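Local coordinates for alpha-acetolactate decarboxylase (Bacillus subtilis subsp. subtilis str. 168, PDB 5XNE), which catalyses the decarboxylation of (2S)-2-acetolactate to (R)-acetoin, releasing carbon dioxide on the way to (R,R)-butane-2,3-diol, at residues I46-E51 and T154-L159; L117-Q122 and D189-D194; V121-V126 and P144-D149. One frame throughout, in Å; residues are numbered along the deposited sequence.

How the contacts relate
Contacts 2 and 3 (centres about 12 Å apart) share Val121 and Gln122 of strand 117-124, which pairs antiparallel with 184-192 on one edge and 145-149 on the other. Contact 1, its centre about 16 Å from contact 2 and about 17 Å from contact 3, lies where strand 44-48 crosses strand 151-160, a partner of 117-124. Contacts 1 and 2 touch through Ile155 and Phe118. Along the chain come 46-51, 117-126, 144-149, 154-159 and 189-194; strands distant in sequence meet through 117-124 and 151-160. Contact 3 reaches the zinc site, the Arg124 side chain about 4 Å from the metal; the Ile46 and Val121 side chains of contacts 1 and 2 are about 9 and 12 Å away.

Contact 1: I46-E51 and T154-L159; sequences IGFDGE and TIVGFL
The hydroxyl OG1 of Thr154 lies 3.7 Å from Phe48 CZ while its polar demand is met outside the two segments, by a hydrogen bond with Asp115 OD1. No hydrogen bond joins 46-51 to 154-159, and the interface is carried by side-chain carbon. Thr154 and Phe48 approach from opposite directions. Because chi1 of Thr154 is -62°, its methyl lies opposite the backbone N and is presented to the ring, with the hydroxyl on the other branch. The methyl sits over one face: CG2 is 3.9 Å from the ring centroid and 22° off the normal, which meets the geometry of a CH-pi contact, displaced toward the rim. Thr154 CB adds a contact of 3.6 Å to Phe48 CZ. Val156 supplies the second contact, its CG1 lying 3.9 Å from Phe48 CD2 at an oblique angle. The CG1 methyl also meets the end of Ile46, but that pair is modelled too short to be trusted in detail. With alanine at Phe48 the methyl of Thr154 is likely to lose the ring face it rests on, and a gap to open between the strands. Arg113, Ile177 and Phe33 also pack against the Phe48 ring, and all five touching residues are buried. The chain then reverses directly after Phe48: Glu51 N bonds to Phe48 O at 3.0 Å and Phe48 N to Glu51 O at 3.2 Å, closing a type I' turn through Asp49 and Gly50. The short strand axes approach to 7.7 Å. Strands that cross at 95° with no hydrogen bond between them, joined by side chains, are typical of orthogonal beta packing; here the end of a type I' hairpin lies across another strand.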
loop_
_atom_site.group_PDB
_atom_site.type_symbol
_atom_site.label_atom_id
_atom_site.label_comp_id
_atom_site.label_asym_id
_atom_site.label_seq_id
_atom_site.Cartn_x
_atom_site.Cartn_y
_atom_site.Cartn_z
ATOM N N ILE B 46 21.309 4.058 -3.261
ATOM C CA ILE B 46 21.456 3.803 -1.837
ATOM C C ILE B 46 21.800 5.113 -1.150
ATOM O O ILE B 46 22.545 5.923 -1.692
ATOM C CB ILE B 46 22.537 2.744 -1.568
ATOM C CG1 ILE B 46 22.605 2.346 -0.110
ATOM C CG2 ILE B 46 23.909 3.219 -2.016
ATOM C CD1 ILE B 46 23.632 1.226 0.103
ATOM N N GLY B 47 21.231 5.345 0.019
ATOM C CA GLY B 47 21.620 6.509 0.787
ATOM C C GLY B 47 21.285 6.370 2.250
ATOM O O GLY B 47 20.376 5.634 2.644
ATOM N N PHE B 48 22.042 7.095 3.060
ATOM C CA PHE B 48 21.829 7.147 4.496
ATOM C C PHE B 48 22.594 8.371 5.000
ATOM O O PHE B 48 23.508 8.858 4.326
ATOM C CB PHE B 48 22.284 5.852 5.189
ATOM C CG PHE B 48 23.605 5.322 4.704
ATOM C CD1 PHE B 48 24.797 5.730 5.296
ATOM C CD2 PHE B 48 23.655 4.392 3.681
ATOM C CE1 PHE B 48 26.019 5.229 4.851
ATOM C CE2 PHE B 48 24.870 3.884 3.230
ATOM C CZ PHE B 48 26.059 4.303 3.823
ATOM N N ASP B 49 22.179 8.896 6.143
ATOM C CA ASP B 49 22.715 10.151 6.661
ATOM C C ASP B 49 22.643 11.286 5.633
ATOM O O ASP B 49 23.474 12.201 5.638
ATOM C CB ASP B 49 24.158 9.948 7.127
ATOM C CG ASP B 49 24.272 8.893 8.211
ATOM O OD1 ASP B 49 23.427 8.891 9.129
ATOM O OD2 ASP B 49 25.201 8.069 8.129
ATOM N N GLY B 50 21.648 11.230 4.748
ATOM C CA GLY B 50 21.440 12.282 3.764
ATOM C C GLY B 50 22.330 12.204 2.540
ATOM O O GLY B 50 22.224 13.056 1.649
ATOM N N GLU B 51 23.185 11.186 2.479
ATOM C CA GLU B 51 24.153 11.048 1.398
ATOM C C GLU B 51 23.769 9.885 0.483
ATOM O O GLU B 51 23.807 8.726 0.897
ATOM C CB GLU B 51 25.562 10.851 1.969
ATOM C CG GLU B 51 26.012 12.033 2.837
ATOM C CD GLU B 51 27.411 11.871 3.422
ATOM O OE1 GLU B 51 27.978 10.768 3.325
ATOM O OE2 GLU B 51 27.935 12.862 3.991
ATOM N N THR B 154 28.355 -0.544 4.524
ATOM C CA THR B 154 27.026 -0.414 5.090
ATOM C C THR B 154 26.021 -1.151 4.230
ATOM O O THR B 154 25.973 -0.934 3.029
ATOM C CB THR B 154 26.607 1.064 5.195
ATOM O OG1 THR B 154 27.509 1.756 6.072
ATOM C CG2 THR B 154 25.172 1.208 5.725
ATOM N N ILE B 155 25.244 -2.033 4.848
ATOM C CA ILE B 155 24.049 -2.593 4.214
ATOM C C ILE B 155 22.863 -1.816 4.749
ATOM O O ILE B 155 22.745 -1.596 5.947
ATOM C CB ILE B 155 23.878 -4.080 4.502
ATOM C CG1 ILE B 155 24.973 -4.889 3.797
ATOM C CG2 ILE B 155 22.491 -4.556 4.065
ATOM C CD1 ILE B 155 24.909 -6.386 4.054
ATOM N N VAL B 156 21.986 -1.383 3.857
ATOM C CA VAL B 156 20.886 -0.517 4.220
ATOM C C VAL B 156 19.649 -0.843 3.382
ATOM O O VAL B 156 19.750 -1.114 2.180
ATOM C CB VAL B 156 21.319 0.919 4.026
ATOM C CG1 VAL B 156 21.966 0.979 2.776
ATOM C CG2 VAL B 156 20.204 1.798 3.847
ATOM N N GLY B 157 18.485 -0.822 4.020
ATOM C CA GLY B 157 17.260 -1.081 3.283
ATOM C C GLY B 157 16.069 -1.137 4.196
ATOM O O GLY B 157 16.033 -0.474 5.234
ATOM N N PHE B 158 15.077 -1.928 3.793
ATOM C CA PHE B 158 13.786 -1.920 4.465
ATOM C C PHE B 158 13.253 -3.320 4.673
ATOM O O PHE B 158 13.513 -4.227 3.879
ATOM C CB PHE B 158 12.763 -1.116 3.659
ATOM C CG PHE B 158 13.110 0.339 3.517
ATOM C CD1 PHE B 158 12.783 1.241 4.519
ATOM C CD2 PHE B 158 13.761 0.802 2.383
ATOM C CE1 PHE B 158 13.097 2.582 4.400
ATOM C CE2 PHE B 158 14.084 2.150 2.256
ATOM C CZ PHE B 158 13.741 3.041 3.261
ATOM N N LEU B 159 12.512 -3.480 5.765
ATOM C CA LEU B 159 11.647 -4.646 5.939
ATOM C C LEU B 159 10.211 -4.230 5.664
ATOM O O LEU B 159 9.709 -3.257 6.230
ATOM C CB LEU B 159 11.762 -5.246 7.341
ATOM C CG LEU B 159 11.014 -6.597 7.433
ATOM C CD1 LEU B 159 11.844 -7.842 7.019
ATOM C CD2 LEU B 159 10.371 -6.771 8.780
#

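Contact 2: L117-Q122 and D189-D194; sequences LFKKVQ and DYVLED
Leu117 and Asp194 form one end of a backbone ladder: Leu117 N donates to Asp194 O at 2.9 Å. Leu117 O is held by two amides, Asp194 N at 3.2 Å and Glu193 N at 2.9 Å. At the far end Gln122 N reaches Asp189 O in an almost straight bond, with 176° at the hydrogen, and between them Val191 N donates to Lys120 O at 2.8 Å. Val191 O takes two weak bonds, from Lys119 N, which is strongly bent, and from Lys120 N, which is long. A CA-H...O contact of Tyr190 CA with Lys120 O, 3.2 Å, adds to these.

Side-chain contacts divide between the faces. On one, the side chains of Phe118 and Leu192 run alongside each other, and Leu192 CD2 meets the ring in its plane, at the CD2-CE2 edge, 3.4 Å from Phe118 CD2. Tyr190 projects on this side too; Ile155 packs on Tyr190 and Phe118, and Tyr190 OH is hydrogen-bonded to Glu96 OE2. On the other face Lys120 bends at chi3 and chi4 and lies beside Val191, bringing NZ to 3.9 Å from Val191 CG2.

Lys119 and Lys120 both face Val191, and Glu193 and Asp194 both face Leu117: the arrangement is an antiparallel pair interrupted by two classic beta bulges, one on each strand.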
loop_
_atom_site.group_PDB
_atom_site.type_symbol
_atom_site.label_atom_id
_atom_site.label_comp_id
_atom_site.label_asym_id
_atom_site.label_seq_id
_atom_site.Cartn_x
_atom_site.Cartn_y
_atom_site.Cartn_z
ATOM N N LEU B 117 31.886 -4.905 9.145
ATOM C CA LEU B 117 32.678 -5.708 8.225
ATOM C C LEU B 117 31.955 -6.981 7.842
ATOM O O LEU B 117 31.438 -7.703 8.688
ATOM C CB LEU B 117 34.044 -6.053 8.832
ATOM C CG LEU B 117 35.102 -4.968 8.640
ATOM C CD1 LEU B 117 34.800 -3.715 9.465
ATOM C CD2 LEU B 117 36.509 -5.498 8.922
ATOM N N PHE B 118 31.934 -7.254 6.547
ATOM C CA PHE B 118 31.238 -8.411 6.035
ATOM C C PHE B 118 32.216 -9.391 5.450
ATOM O O PHE B 118 33.052 -9.021 4.635
ATOM C CB PHE B 118 30.221 -7.980 4.991
ATOM C CG PHE B 118 29.292 -6.935 5.494
ATOM C CD1 PHE B 118 29.608 -5.599 5.374
ATOM C CD2 PHE B 118 28.127 -7.292 6.133
ATOM C CE1 PHE B 118 28.773 -4.633 5.862
ATOM C CE2 PHE B 118 27.286 -6.333 6.613
ATOM C CZ PHE B 118 27.611 -4.997 6.477
ATOM N N LYS B 119 32.115 -10.638 5.885
ATOM C CA LYS B 119 32.944 -11.689 5.322
ATOM C C LYS B 119 32.646 -11.851 3.837
ATOM O O LYS B 119 33.562 -11.955 3.021
ATOM C CB LYS B 119 32.721 -13.006 6.057
ATOM C CG LYS B 119 33.569 -14.136 5.523
ATOM C CD LYS B 119 33.550 -15.311 6.470
ATOM C CE LYS B 119 34.582 -16.348 6.071
ATOM N NZ LYS B 119 34.408 -16.782 4.661
ATOM N N LYS B 120 31.357 -11.871 3.498
ATOM C CA LYS B 120 30.919 -11.914 2.108
ATOM C C LYS B 120 29.748 -10.963 1.898
ATOM O O LYS B 120 28.913 -10.799 2.783
ATOM C CB LYS B 120 30.488 -13.322 1.692
ATOM C CG LYS B 120 31.534 -14.413 1.878
ATOM C CD LYS B 120 30.990 -15.763 1.423
ATOM C CE LYS B 120 31.555 -16.906 2.263
ATOM N NZ LYS B 120 31.664 -16.540 3.710
ATOM N N VAL B 121 29.710 -10.328 0.732
ATOM C CA VAL B 121 28.489 -9.690 0.234
ATOM C C VAL B 121 28.380 -10.023 -1.241
ATOM O O VAL B 121 29.358 -9.882 -1.982
ATOM C CB VAL B 121 28.479 -8.147 0.399
ATOM C CG1 VAL B 121 27.119 -7.576 -0.030
ATOM C CG2 VAL B 121 28.782 -7.735 1.818
ATOM N N GLN B 122 27.213 -10.479 -1.674
ATOM C CA GLN B 122 26.972 -10.630 -3.098
ATOM C C GLN B 122 25.925 -9.632 -3.535
ATOM O O GLN B 122 24.862 -9.534 -2.925
ATOM C CB GLN B 122 26.513 -12.032 -3.466
ATOM C CG GLN B 122 26.376 -12.190 -4.968
ATOM C CD GLN B 122 25.952 -13.577 -5.379
ATOM O OE1 GLN B 122 24.779 -13.943 -5.270
ATOM N NE2 GLN B 122 26.910 -14.368 -5.847
ATOM N N ASP B 189 22.948 -11.796 -1.021
ATOM C CA ASP B 189 23.396 -12.646 0.076
ATOM C C ASP B 189 24.529 -11.949 0.812
ATOM O O ASP B 189 25.165 -11.045 0.270
ATOM C CB ASP B 189 23.842 -14.017 -0.450
ATOM C CG ASP B 189 24.034 -15.042 0.659
ATOM O OD1 ASP B 189 23.394 -14.913 1.725
ATOM O OD2 ASP B 189 24.829 -15.983 0.459
ATOM N N TYR B 190 24.764 -12.351 2.056
ATOM C CA TYR B 190 25.848 -11.767 2.825
ATOM C C TYR B 190 26.172 -12.596 4.062
ATOM O O TYR B 190 25.335 -13.339 4.558
ATOM C CB TYR B 190 25.505 -10.337 3.239
ATOM C CG TYR B 190 24.196 -10.200 3.978
ATOM C CD1 TYR B 190 22.995 -10.091 3.286
ATOM C CD2 TYR B 190 24.159 -10.166 5.362
ATOM C CE1 TYR B 190 21.803 -9.959 3.955
ATOM C CE2 TYR B 190 22.965 -10.031 6.045
ATOM C CZ TYR B 190 21.786 -9.922 5.330
ATOM O OH TYR B 190 20.594 -9.793 5.996
ATOM N N VAL B 191 27.408 -12.462 4.534
ATOM C CA VAL B 191 27.823 -13.033 5.805
ATOM C C VAL B 191 28.496 -11.936 6.604
ATOM O O VAL B 191 29.435 -11.303 6.122
ATOM C CB VAL B 191 28.785 -14.222 5.633
ATOM C CG1 VAL B 191 29.240 -14.729 7.001
ATOM C CG2 VAL B 191 28.122 -15.327 4.838
ATOM N N LEU B 192 27.992 -11.690 7.808
ATOM C CA LEU B 192 28.534 -10.655 8.673
ATOM C C LEU B 192 29.744 -11.208 9.402
ATOM O O LEU B 192 29.717 -12.336 9.883
ATOM C CB LEU B 192 27.490 -10.167 9.686
ATOM C CG LEU B 192 26.051 -10.025 9.169
ATOM C CD1 LEU B 192 25.120 -9.497 10.238
ATOM C CD2 LEU B 192 26.015 -9.126 7.983
ATOM N N GLU B 193 30.807 -10.422 9.465
ATOM C CA GLU B 193 31.930 -10.775 10.318
ATOM C C GLU B 193 31.648 -10.164 11.682
ATOM O O GLU B 193 31.637 -10.852 12.703
ATOM C CB GLU B 193 33.250 -10.276 9.734
ATOM C CG GLU B 193 34.465 -10.630 10.579
ATOM C CD GLU B 193 35.737 -10.694 9.761
ATOM O OE1 GLU B 193 35.654 -10.546 8.522
ATOM O OE2 GLU B 193 36.821 -10.893 10.352
ATOM N N ASP B 194 31.406 -8.860 11.680
ATOM C CA ASP B 194 30.890 -8.160 12.843
ATOM C C ASP B 194 30.273 -6.845 12.382
ATOM O O ASP B 194 30.786 -6.199 11.464
ATOM C CB ASP B 194 31.992 -7.905 13.869
ATOM C CG ASP B 194 33.086 -7.007 13.331
ATOM O OD1 ASP B 194 32.938 -5.772 13.423
ATOM O OD2 ASP B 194 34.096 -7.541 12.817
#

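Contact 3: V121-V126 and P144-D149; sequences VQTRTV and PIFNFD
Thr123 and Phe146 lie opposite each other in a regular antiparallel beta ladder, in which strands 121-124 and 145-149 alternate hydrogen-bonded and non-hydrogen-bonded pairs. Thr123 N donates to Phe146 O at 2.9 Å and Phe146 N returns a bond to Thr123 O; Val121 and Phe148 are joined in the same reciprocal way. Threonine hydroxyls meet the edges of the two phenylalanines. Thr123 crosses Phe148 at about a right angle, with OG1 3.5 Å from Phe148 CE2 and near the ring plane. That hydroxyl is satisfied by a hydrogen bond with Gly184 O. Just past the strand, Thr125 crosses Phe146 at about a right angle, with OG1 at the ring edge and in its plane, 3.5 Å from Phe146 CE1.

The other face carries Gln122, Asn147 and Ile145. With chi1 at -176° and the chain extended beyond CG, the Gln122 side chain runs beside that of Asn147, the two pointing the same way, their amide planes 55° apart. The Ile145 side chain crosses that of Gln122 obliquely, CG2 resting 3.7 Å from Gln122 CG. Arg124 leads away from the ladder toward the zinc site: its NE forms a salt bridge with Glu44, and its backbone pairs with His186, a zinc ligand. Beyond the strands, Thr125 N bonds to Pro144 O, and Pro144 CD approaches Thr125 O to 3.3 Å. Between the paired amides, Gln122 NE2 donates at 2.8 Å to a lone pair of Asn147 OD1, in the plane of that carbonyl.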
loop_
_atom_site.group_PDB
_atom_site.type_symbol
_atom_site.label_atom_id
_atom_site.label_comp_id
_atom_site.label_asym_id
_atom_site.label_seq_id
_atom_site.Cartn_x
_atom_site.Cartn_y
_atom_site.Cartn_z
ATOM N N VAL B 121 29.710 -10.328 0.732
ATOM C CA VAL B 121 28.489 -9.690 0.234
ATOM C C VAL B 121 28.380 -10.023 -1.241
ATOM O O VAL B 121 29.358 -9.882 -1.982
ATOM C CB VAL B 121 28.479 -8.147 0.399
ATOM C CG1 VAL B 121 27.119 -7.576 -0.030
ATOM C CG2 VAL B 121 28.782 -7.735 1.818
ATOM N N GLN B 122 27.213 -10.479 -1.674
ATOM C CA GLN B 122 26.972 -10.630 -3.098
ATOM C C GLN B 122 25.925 -9.632 -3.535
ATOM O O GLN B 122 24.862 -9.534 -2.925
ATOM C CB GLN B 122 26.513 -12.032 -3.466
ATOM C CG GLN B 122 26.376 -12.190 -4.968
ATOM C CD GLN B 122 25.952 -13.577 -5.379
ATOM O OE1 GLN B 122 24.779 -13.943 -5.270
ATOM N NE2 GLN B 122 26.910 -14.368 -5.847
ATOM N N THR B 123 26.235 -8.894 -4.591
ATOM C CA THR B 123 25.309 -7.903 -5.116
ATOM C C THR B 123 25.105 -8.028 -6.607
ATOM O O THR B 123 25.861 -8.704 -7.306
ATOM C CB THR B 123 25.795 -6.471 -4.857
ATOM O OG1 THR B 123 26.952 -6.207 -5.666
ATOM C CG2 THR B 123 26.125 -6.254 -3.375
ATOM N N ARG B 124 24.067 -7.345 -7.075
ATOM C CA ARG B 124 23.882 -7.024 -8.484
ATOM C C ARG B 124 23.763 -5.518 -8.666
ATOM O O ARG B 124 23.427 -4.792 -7.727
ATOM C CB ARG B 124 22.628 -7.676 -9.054
ATOM C CG ARG B 124 21.337 -7.155 -8.413
ATOM C CD ARG B 124 20.494 -6.345 -9.407
ATOM N NE ARG B 124 19.414 -5.627 -8.736
ATOM C CZ ARG B 124 18.188 -6.127 -8.657
ATOM N NH1 ARG B 124 17.952 -7.309 -9.243
ATOM N NH2 ARG B 124 17.210 -5.461 -8.035
ATOM N N THR B 125 24.012 -5.041 -9.880
ATOM C CA THR B 125 23.652 -3.672 -10.230
ATOM C C THR B 125 22.887 -3.708 -11.538
ATOM O O THR B 125 23.437 -4.093 -12.568
ATOM C CB THR B 125 24.868 -2.744 -10.381
ATOM O OG1 THR B 125 25.748 -3.270 -11.388
ATOM C CG2 THR B 125 25.624 -2.601 -9.064
ATOM N N VAL B 126 21.615 -3.332 -11.507
ATOM C CA VAL B 126 20.876 -3.206 -12.766
ATOM C C VAL B 126 21.574 -2.164 -13.637
ATOM O O VAL B 126 22.162 -1.198 -13.132
ATOM C CB VAL B 126 19.393 -2.807 -12.564
ATOM C CG1 VAL B 126 18.599 -3.957 -11.928
ATOM C CG2 VAL B 126 19.279 -1.520 -11.756
ATOM N N PRO B 144 25.167 -7.522 -14.031
ATOM C CA PRO B 144 26.454 -7.777 -13.383
ATOM C C PRO B 144 26.232 -8.210 -11.946
ATOM O O PRO B 144 25.411 -7.611 -11.242
ATOM C CB PRO B 144 27.160 -6.421 -13.449
ATOM C CG PRO B 144 26.493 -5.721 -14.566
ATOM C CD PRO B 144 25.066 -6.138 -14.512
ATOM N N ILE B 145 26.934 -9.254 -11.532
ATOM C CA ILE B 145 26.888 -9.720 -10.155
ATOM C C ILE B 145 28.273 -9.576 -9.556
ATOM O O ILE B 145 29.269 -9.951 -10.176
ATOM C CB ILE B 145 26.406 -11.179 -10.064
ATOM C CG1 ILE B 145 25.010 -11.309 -10.677
ATOM C CG2 ILE B 145 26.400 -11.659 -8.614
ATOM C CD1 ILE B 145 24.419 -12.710 -10.576
ATOM N N PHE B 146 28.342 -9.008 -8.361
ATOM C CA PHE B 146 29.625 -8.780 -7.716
ATOM C C PHE B 146 29.735 -9.602 -6.444
ATOM O O PHE B 146 28.753 -9.795 -5.720
ATOM C CB PHE B 146 29.818 -7.294 -7.400
ATOM C CG PHE B 146 29.736 -6.400 -8.604
ATOM C CD1 PHE B 146 28.515 -5.892 -9.030
ATOM C CD2 PHE B 146 30.883 -6.056 -9.308
ATOM C CE1 PHE B 146 28.439 -5.066 -10.140
ATOM C CE2 PHE B 146 30.815 -5.231 -10.415
ATOM C CZ PHE B 146 29.596 -4.734 -10.834
ATOM N N ASN B 147 30.937 -10.100 -6.178
ATOM C CA ASN B 147 31.209 -10.769 -4.911
ATOM C C ASN B 147 32.315 -10.040 -4.161
ATOM O O ASN B 147 33.405 -9.835 -4.685
ATOM C CB ASN B 147 31.586 -12.232 -5.138
ATOM C CG ASN B 147 30.476 -13.021 -5.799
ATOM O OD1 ASN B 147 29.493 -13.387 -5.156
ATOM N ND2 ASN B 147 30.626 -13.287 -7.094
ATOM N N PHE B 148 32.020 -9.617 -2.941
ATOM C CA PHE B 148 32.995 -8.913 -2.126
ATOM C C PHE B 148 33.403 -9.796 -0.957
ATOM O O PHE B 148 32.589 -10.552 -0.426
ATOM C CB PHE B 148 32.427 -7.581 -1.636
ATOM C CG PHE B 148 31.917 -6.704 -2.741
ATOM C CD1 PHE B 148 32.789 -5.944 -3.494
ATOM C CD2 PHE B 148 30.560 -6.645 -3.029
ATOM C CE1 PHE B 148 32.328 -5.140 -4.514
ATOM C CE2 PHE B 148 30.088 -5.845 -4.050
ATOM C CZ PHE B 148 30.970 -5.090 -4.793
ATOM N N ASP B 149 34.674 -9.713 -0.582
ATOM C CA ASP B 149 35.207 -10.496 0.525
ATOM C C ASP B 149 35.802 -9.583 1.574
ATOM O O ASP B 149 36.495 -8.629 1.230
ATOM C CB ASP B 149 36.276 -11.479 0.043
ATOM C CG ASP B 149 35.727 -12.529 -0.891
ATOM O OD1 ASP B 149 35.027 -13.448 -0.411
ATOM O OD2 ASP B 149 36.004 -12.442 -2.107
#